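Azurocidin (PDB 1A7S) kills many Gram-negative bacteria, binds heparin and attracts monocytes and fibroblasts, and is a neutrophil-granule protein related to serine proteases. Local coordinates at residues L30-A33 against R34-M37; R62-R65 against Q66-T70; N100-S103 against S104-I107. One frame throughout, in Å; residues are numbered along the deposited sequence. Where two conformers were deposited one is given.

Interaction 1 of 3, residues L30-A33 against R34-M37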
loop_
_atom_site.group_PDB
_atom_site.type_symbol
_atom_site.label_atom_id
_atom_site.label_comp_id
_atom_site.label_asym_id
_atom_site.label_seq_id
_atom_site.Cartn_x
_atom_site.Cartn_y
_atom_site.Cartn_z
ATOM N N LEU A 30 -0.989 4.438 -6.500
ATOM C CA LEU A 30 -0.451 5.373 -7.478
ATOM C C LEU A 30 -0.230 6.696 -6.752
ATOM O O LEU A 30 -1.170 7.259 -6.191
ATOM C CB LEU A 30 -1.479 5.562 -8.622
ATOM C CG LEU A 30 -0.980 6.370 -9.822
ATOM C CD1 LEU A 30 0.104 5.601 -10.596
ATOM C CD2 LEU A 30 -2.100 6.770 -10.727
ATOM N N ILE A 31 1.008 7.226 -6.771
ATOM C CA ILE A 31 1.327 8.491 -6.091
ATOM C C ILE A 31 1.810 9.563 -7.033
ATOM O O ILE A 31 2.089 10.715 -6.614
ATOM C CB ILE A 31 2.336 8.305 -4.949
ATOM C CG1 ILE A 31 3.665 7.694 -5.415
ATOM C CG2 ILE A 31 1.694 7.449 -3.838
ATOM C CD1 ILE A 31 4.853 8.059 -4.551
ATOM N N HIS A 32 1.850 9.278 -8.316
ATOM C CA HIS A 32 2.336 10.144 -9.387
ATOM C C HIS A 32 1.957 9.400 -10.667
ATOM O O HIS A 32 1.765 8.192 -10.669
ATOM C CB HIS A 32 3.875 10.266 -9.259
ATOM C CG HIS A 32 4.559 11.118 -10.301
ATOM N ND1 HIS A 32 5.043 12.375 -10.176
ATOM C CD2 HIS A 32 4.901 10.783 -11.502
ATOM C CE1 HIS A 32 5.591 12.743 -11.348
ATOM N NE2 HIS A 32 5.486 11.707 -12.169
ATOM N N ALA A 33 1.758 10.136 -11.772
ATOM C CA ALA A 33 1.394 9.482 -12.982
ATOM C C ALA A 33 2.260 8.327 -13.387
ATOM O O ALA A 33 1.820 7.377 -14.044
ATOM C CB ALA A 33 1.339 10.525 -14.141
ATOM N N ARG A 34 3.499 8.281 -13.061
ATOM C CA ARG A 34 4.546 7.373 -13.372
ATOM C C ARG A 34 5.035 6.494 -12.257
ATOM O O ARG A 34 5.941 5.671 -12.467
ATOM C CB ARG A 34 5.746 8.080 -14.071
ATOM C CG ARG A 34 6.630 7.265 -14.920
ATOM C CD ARG A 34 7.732 8.163 -15.535
ATOM N NE ARG A 34 7.210 9.191 -16.383
ATOM C CZ ARG A 34 7.081 9.086 -17.720
ATOM N NH1 ARG A 34 7.224 7.904 -18.324
ATOM N NH2 ARG A 34 6.696 10.134 -18.485
ATOM N N PHE A 35 4.483 6.590 -11.030
ATOM C CA PHE A 35 5.034 5.866 -9.925
ATOM C C PHE A 35 3.957 5.334 -8.958
ATOM O O PHE A 35 3.024 6.015 -8.583
ATOM C CB PHE A 35 5.998 6.727 -9.036
ATOM C CG PHE A 35 7.284 7.116 -9.758
ATOM C CD1 PHE A 35 7.283 8.289 -10.505
ATOM C CD2 PHE A 35 8.418 6.401 -9.623
ATOM C CE1 PHE A 35 8.462 8.685 -11.115
ATOM C CE2 PHE A 35 9.590 6.750 -10.243
ATOM C CZ PHE A 35 9.595 7.923 -11.004
ATOM N N VAL A 36 4.192 4.090 -8.562
ATOM C CA VAL A 36 3.446 3.391 -7.533
ATOM C C VAL A 36 4.301 3.195 -6.303
ATOM O O VAL A 36 5.465 2.781 -6.372
ATOM C CB VAL A 36 2.912 2.044 -8.060
ATOM C CG1 VAL A 36 2.440 1.114 -6.940
ATOM C CG2 VAL A 36 1.645 2.366 -8.979
ATOM N N MET A 37 3.711 3.517 -5.146
ATOM C CA MET A 37 4.369 3.335 -3.828
ATOM C C MET A 37 3.869 2.018 -3.207
ATOM O O MET A 37 2.665 1.766 -3.158
ATOM C CB MET A 37 3.994 4.503 -2.911
ATOM C CG MET A 37 4.595 4.411 -1.531
ATOM S SD MET A 37 4.362 5.931 -0.568
ATOM C CE MET A 37 2.589 5.881 -0.235
#
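H32 and F35 lie side by side and point the same way at the tip of a β-hairpin, where strand 23-32 turns into strand 35-38 in the N-terminal six-stranded barrel of the chymotrypsin-like fold. Their rings form an offset edge-to-face pair: the centroids are 5.4 Å apart, the planes are inclined by 72°, and the edge of F35 is turned toward the imidazole. A type I turn from H32 to F35 brings the two together, and F35 N closes it on H32 O at 3.2 Å. That bond is straight at hydrogen, but its donor stands well above the carbonyl plane.

Behind the turn the pairing slips by one residue. F35 O receives I31 N at 3.0 Å, within the carbonyl plane, and also a weak bond from H32 N at 3.5 Å. Two residues of one strand thus face F35, which defines a classic β-bulge.

On the barrel face that carries L30 and V36, these two side chains cross at about a right angle, L30 CD1 meeting V36 CG2 at 3.9 Å. L55 and V53 of strand 51-55 add to this apolar layer. I31 and M37 also cross almost perpendicularly. With chi1 at 59°, I31 CG1 sits between the backbone N and the carbonyl carbon while CG2 lies beside the N; both branches are thereby directed at M37 CB, with CG2 closer at 3.9 Å. Helix 210-218 covers this side through I213 on I31, and V216 and L217 on F35.

The side chain of R34 leads away from the hairpin, and its NH2 forms a salt bridge with OE2 of E98.

Interaction 2 of 3, residues R62-R65 against Q66-T70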
loop_
_atom_site.group_PDB
_atom_site.type_symbol
_atom_site.label_atom_id
_atom_site.label_comp_id
_atom_site.label_asym_id
_atom_site.label_seq_id
_atom_site.Cartn_x
_atom_site.Cartn_y
_atom_site.Cartn_z
ATOM N N ARG A 62 -11.514 -10.848 -12.959
ATOM C CA ARG A 62 -12.250 -10.327 -14.137
ATOM C C ARG A 62 -11.314 -9.456 -14.945
ATOM O O ARG A 62 -10.490 -8.714 -14.453
ATOM C CB ARG A 62 -13.478 -9.554 -13.661
ATOM C CG ARG A 62 -14.566 -9.310 -14.700
ATOM C CD ARG A 62 -15.376 -10.517 -15.060
ATOM N NE ARG A 62 -16.133 -10.976 -13.892
ATOM C CZ ARG A 62 -16.713 -12.165 -13.794
ATOM N NH1 ARG A 62 -16.660 -13.053 -14.773
ATOM N NH2 ARG A 62 -17.294 -12.506 -12.625
ATOM N N ARG A 63 -11.520 -9.464 -16.295
ATOM C CA ARG A 63 -10.640 -8.706 -17.169
ATOM C C ARG A 63 -10.773 -7.215 -17.067
ATOM O O ARG A 63 -9.791 -6.469 -17.138
ATOM C CB ARG A 63 -10.740 -9.207 -18.633
ATOM C CG ARG A 63 -10.291 -10.634 -18.790
ATOM C CD ARG A 63 -10.670 -11.271 -20.083
ATOM N NE ARG A 63 -10.428 -10.396 -21.248
ATOM C CZ ARG A 63 -11.093 -10.672 -22.381
ATOM N NH1 ARG A 63 -11.553 -11.947 -22.481
ATOM N NH2 ARG A 63 -11.349 -9.832 -23.309
ATOM N N GLU A 64 -11.986 -6.713 -16.902
ATOM C CA GLU A 64 -12.264 -5.310 -16.696
ATOM C C GLU A 64 -11.514 -4.369 -17.609
ATOM O O GLU A 64 -10.911 -3.357 -17.219
ATOM C CB GLU A 64 -11.910 -5.001 -15.203
ATOM C CG GLU A 64 -12.644 -5.828 -14.236
ATOM C CD GLU A 64 -12.285 -5.657 -12.781
ATOM O OE1 GLU A 64 -11.117 -5.330 -12.482
ATOM O OE2 GLU A 64 -13.220 -5.854 -11.923
ATOM N N ARG A 65 -11.667 -4.617 -18.945
ATOM C CA ARG A 65 -10.858 -3.916 -19.921
ATOM C C ARG A 65 -11.024 -2.452 -20.016
ATOM O O ARG A 65 -10.119 -1.718 -20.408
ATOM C CB ARG A 65 -10.965 -4.631 -21.324
ATOM C CG ARG A 65 -9.989 -5.840 -21.272
ATOM C CD ARG A 65 -10.606 -7.106 -21.747
ATOM N NE ARG A 65 -9.773 -7.734 -22.783
ATOM C CZ ARG A 65 -9.949 -7.314 -24.069
ATOM N NH1 ARG A 65 -10.283 -6.054 -24.257
ATOM N NH2 ARG A 65 -9.917 -8.212 -25.019
ATOM N N GLN A 66 -12.232 -1.946 -19.710
ATOM C CA GLN A 66 -12.487 -0.528 -19.807
ATOM C C GLN A 66 -12.143 0.197 -18.526
ATOM O O GLN A 66 -12.187 1.407 -18.554
ATOM C CB GLN A 66 -13.904 -0.192 -20.244
ATOM C CG GLN A 66 -14.254 -0.389 -21.692
ATOM C CD GLN A 66 -14.434 -1.834 -22.073
ATOM O OE1 GLN A 66 -15.298 -2.504 -21.529
ATOM N NE2 GLN A 66 -13.521 -2.346 -22.874
ATOM N N SER A 67 -11.777 -0.520 -17.455
ATOM C CA SER A 67 -11.402 0.128 -16.204
ATOM C C SER A 67 -9.891 0.021 -15.912
ATOM O O SER A 67 -9.324 0.917 -15.285
ATOM C CB SER A 67 -12.166 -0.534 -15.052
ATOM O OG SER A 67 -11.947 0.116 -13.833
ATOM N N ARG A 68 -9.289 -1.090 -16.243
ATOM C CA ARG A 68 -7.920 -1.373 -15.890
ATOM C C ARG A 68 -6.890 -0.715 -16.774
ATOM O O ARG A 68 -7.086 -0.493 -17.949
ATOM C CB ARG A 68 -7.663 -2.865 -15.873
ATOM C CG ARG A 68 -8.323 -3.588 -14.689
ATOM C CD ARG A 68 -7.958 -5.051 -14.763
ATOM N NE ARG A 68 -8.591 -5.793 -13.683
ATOM C CZ ARG A 68 -8.118 -6.980 -13.227
ATOM N NH1 ARG A 68 -7.019 -7.553 -13.663
ATOM N NH2 ARG A 68 -8.784 -7.560 -12.230
ATOM N N GLN A 69 -5.717 -0.493 -16.161
ATOM C CA GLN A 69 -4.523 -0.146 -16.811
ATOM C C GLN A 69 -3.402 -1.008 -16.254
ATOM O O GLN A 69 -3.256 -1.086 -15.022
ATOM C CB GLN A 69 -4.134 1.305 -16.740
ATOM C CG GLN A 69 -5.216 2.254 -17.335
ATOM C CD GLN A 69 -4.863 3.714 -17.010
ATOM O OE1 GLN A 69 -3.717 4.146 -17.291
ATOM N NE2 GLN A 69 -5.784 4.417 -16.400
ATOM N N THR A 70 -2.631 -1.646 -17.069
ATOM C CA THR A 70 -1.563 -2.534 -16.703
ATOM C C THR A 70 -0.201 -2.033 -17.106
ATOM O O THR A 70 -0.065 -1.477 -18.209
ATOM C CB THR A 70 -1.775 -3.982 -17.148
ATOM O OG1 THR A 70 -3.089 -4.428 -16.690
ATOM C CG2 THR A 70 -0.748 -4.932 -16.691
HETATM O O HOH W 1 -8.854 0.718 -19.495
#
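Q66 folds back against R65 in a tight turn of the loop between strands 51-55 and 69-77, which appears to correspond to the calcium loop of trypsin. The bend at chi2 of Q66 (75°) returns the amide to its neighbour, leaving NE2 3.8 Å from R65 CB.

S67 follows. Its backbone N bonds to E64 O at 3.0 Å, closing a four-residue turn, although the donor stands above the carbonyl plane. In the conformer given, S67 OG is hydrogen-bonded to the backbone oxygen of G56.

At R68 the backbone N adds a second bond to E64 O, also 3.0 Å, nearly along the C=O axis. E64 O therefore holds an α-turn as well, accepting from residues three and four positions onward. A water donates to both R65 O and R68 O, tying the two carbonyls together.

The R68 side chain runs extended from CG to NE and passes E64 obliquely. Its guanidinium is 72° from the carboxylate plane, yet E64 OE1 lies at its edge and in its plane, in a salt bridge where R68 NE and NH2 grip this one oxygen side-on. NE forms the shorter bond, at 2.8 Å, from the anti side and somewhat out of the carboxylate plane; NH2 reaches E64 OE1 at 3.2 Å from farther out on the same face. E64 OE1 also accepts from Y58 N and E64 OE2 from D59 N, so backbone amides steady the carboxylate.

One face of the R68 guanidinium carries R62 O, 3.0 Å above its plane and displaced toward the rim.

Interaction 3 of 3, residues N100-S103 against S104-I107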
loop_
_atom_site.group_PDB
_atom_site.type_symbol
_atom_site.label_atom_id
_atom_site.label_comp_id
_atom_site.label_asym_id
_atom_site.label_seq_id
_atom_site.Cartn_x
_atom_site.Cartn_y
_atom_site.Cartn_z
ATOM N N ASN A 100 -3.081 6.891 -17.167
ATOM C CA ASN A 100 -4.108 7.868 -17.484
ATOM C C ASN A 100 -4.969 8.084 -16.232
ATOM O O ASN A 100 -5.345 7.104 -15.572
ATOM C CB ASN A 100 -5.050 7.362 -18.593
ATOM C CG ASN A 100 -4.606 7.608 -19.963
ATOM O OD1 ASN A 100 -3.663 8.432 -20.175
ATOM N ND2 ASN A 100 -5.236 6.971 -20.948
ATOM N N LEU A 101 -5.320 9.307 -15.965
ATOM C CA LEU A 101 -6.193 9.580 -14.775
ATOM C C LEU A 101 -7.618 9.465 -15.279
ATOM O O LEU A 101 -8.065 10.197 -16.131
ATOM C CB LEU A 101 -5.869 10.930 -14.155
ATOM C CG LEU A 101 -4.345 11.069 -13.806
ATOM C CD1 LEU A 101 -4.073 12.431 -13.275
ATOM C CD2 LEU A 101 -3.948 9.937 -12.853
ATOM N N THR A 102 -8.374 8.537 -14.704
ATOM C CA THR A 102 -9.726 8.236 -15.093
ATOM C C THR A 102 -10.564 8.120 -13.833
ATOM O O THR A 102 -10.071 8.213 -12.736
ATOM C CB THR A 102 -9.803 6.896 -15.865
ATOM O OG1 THR A 102 -9.463 5.867 -14.919
ATOM C CG2 THR A 102 -8.776 6.827 -16.974
ATOM N N SER A 103 -11.864 7.839 -14.046
ATOM C CA SER A 103 -12.703 7.667 -12.839
ATOM C C SER A 103 -12.262 6.450 -12.043
ATOM O O SER A 103 -12.590 6.362 -10.836
ATOM C CB SER A 103 -14.157 7.543 -13.340
ATOM O OG SER A 103 -14.273 6.419 -14.184
ATOM N N SER A 104 -11.507 5.526 -12.633
ATOM C CA SER A 104 -11.088 4.319 -11.847
ATOM C C SER A 104 -9.612 4.342 -11.442
ATOM O O SER A 104 -9.208 3.404 -10.777
ATOM C CB SER A 104 -11.316 3.054 -12.718
ATOM O OG SER A 104 -12.661 2.866 -13.002
ATOM N N VAL A 105 -8.882 5.355 -11.877
ATOM C CA VAL A 105 -7.432 5.444 -11.599
ATOM C C VAL A 105 -7.122 6.905 -11.231
ATOM O O VAL A 105 -7.199 7.826 -12.059
ATOM C CB VAL A 105 -6.609 5.004 -12.791
ATOM C CG1 VAL A 105 -5.111 5.218 -12.522
ATOM C CG2 VAL A 105 -6.852 3.530 -13.149
ATOM N N THR A 106 -6.733 7.094 -9.968
ATOM C CA THR A 106 -6.399 8.409 -9.460
ATOM C C THR A 106 -5.116 8.313 -8.613
ATOM O O THR A 106 -4.666 7.231 -8.250
ATOM C CB THR A 106 -7.537 8.904 -8.467
ATOM O OG1 THR A 106 -7.539 8.007 -7.352
ATOM C CG2 THR A 106 -8.844 9.016 -9.127
ATOM N N ILE A 107 -4.552 9.477 -8.350
ATOM C CA ILE A 107 -3.334 9.602 -7.565
ATOM C C ILE A 107 -3.729 9.887 -6.114
ATOM O O ILE A 107 -4.534 10.754 -5.794
ATOM C CB ILE A 107 -2.449 10.729 -8.123
ATOM C CG1 ILE A 107 -1.913 10.345 -9.510
ATOM C CG2 ILE A 107 -1.370 11.166 -7.161
ATOM C CD1 ILE A 107 -1.308 11.542 -10.275
HETATM O O HOH W 2 -12.812 4.282 -15.477
#
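With chi1 at 67°, T102 OG1 stands between its own backbone N and carbonyl carbon, a placement that turns the hydroxyl over the chain that follows and lets it accept from S104 N at 3.1 Å. A side-chain oxygen taking the amide two residues on is an ST turn. It is nested here in a type I β-turn from T102 to V105, in the loop between strands 91-95 and 122-127. Two backbone bonds join the ends of the turn: V105 N to T102 O, 3.2 Å, and T102 N to V105 O, 3.0 Å. They differ in approach. T102 N lies in the carbonyl plane of V105, on a lone pair, whereas V105 N stands 70° out of the carbonyl plane of T102. V105 O also faces L101 CA at 3.4 Å, a CA-H...O contact, and the methyl V105 CG1 packs on the carbonyl oxygen N100 O, 3.6 Å away.

At the apex, in the conformer described, S103 OG and S104 OG are joined by a water lying 2.9 Å from each, and S104 OG has a further probable partner, the hydroxyl of S67.

Below the turn the contact becomes apolar. L101 and I107 cross at a slant: L101 CD2 approaches I107 CG1 at 3.9 Å and its CD1 comes up to I107 CD1. V105 and I107 both also touch L30, so the inner side of the loop adjoins the barrel core.

N100, L101 and T102 form the sequon of a partially used N-glycosylation site; no glycan is present on it in this structure. The chemistry thus divides by level, with backbone amides, hydroxyls and water fixing the exposed turn, and aliphatic branches seating its base on the barrel.

Overall arrangement
Interaction 3 is the middle member, touching both others, whereas interactions 1 and 2 have centres 18 Å apart and nearest atoms about 7 Å apart. Toward interaction 1 (centres 11 Å apart) the junction is made by packing, I31 O on I107 CG2 at 3.5 Å and L30 CD2 on I107 CG1 at 3.8 Å. Toward interaction 2 (centres 12 Å apart) Q69 OE1 meets N100 N at 2.8 Å, a probable hydrogen bond, and Q69 NE2 packs on V105 CG2 at 3.5 Å. The series therefore runs from buried hairpin to basic surface loop. Interaction 1 lies wholly within region 20-44, which has antibiotic activity. Ethanol, probably from the crystallisation liquor, is bound near R34 and also near S67 and S104.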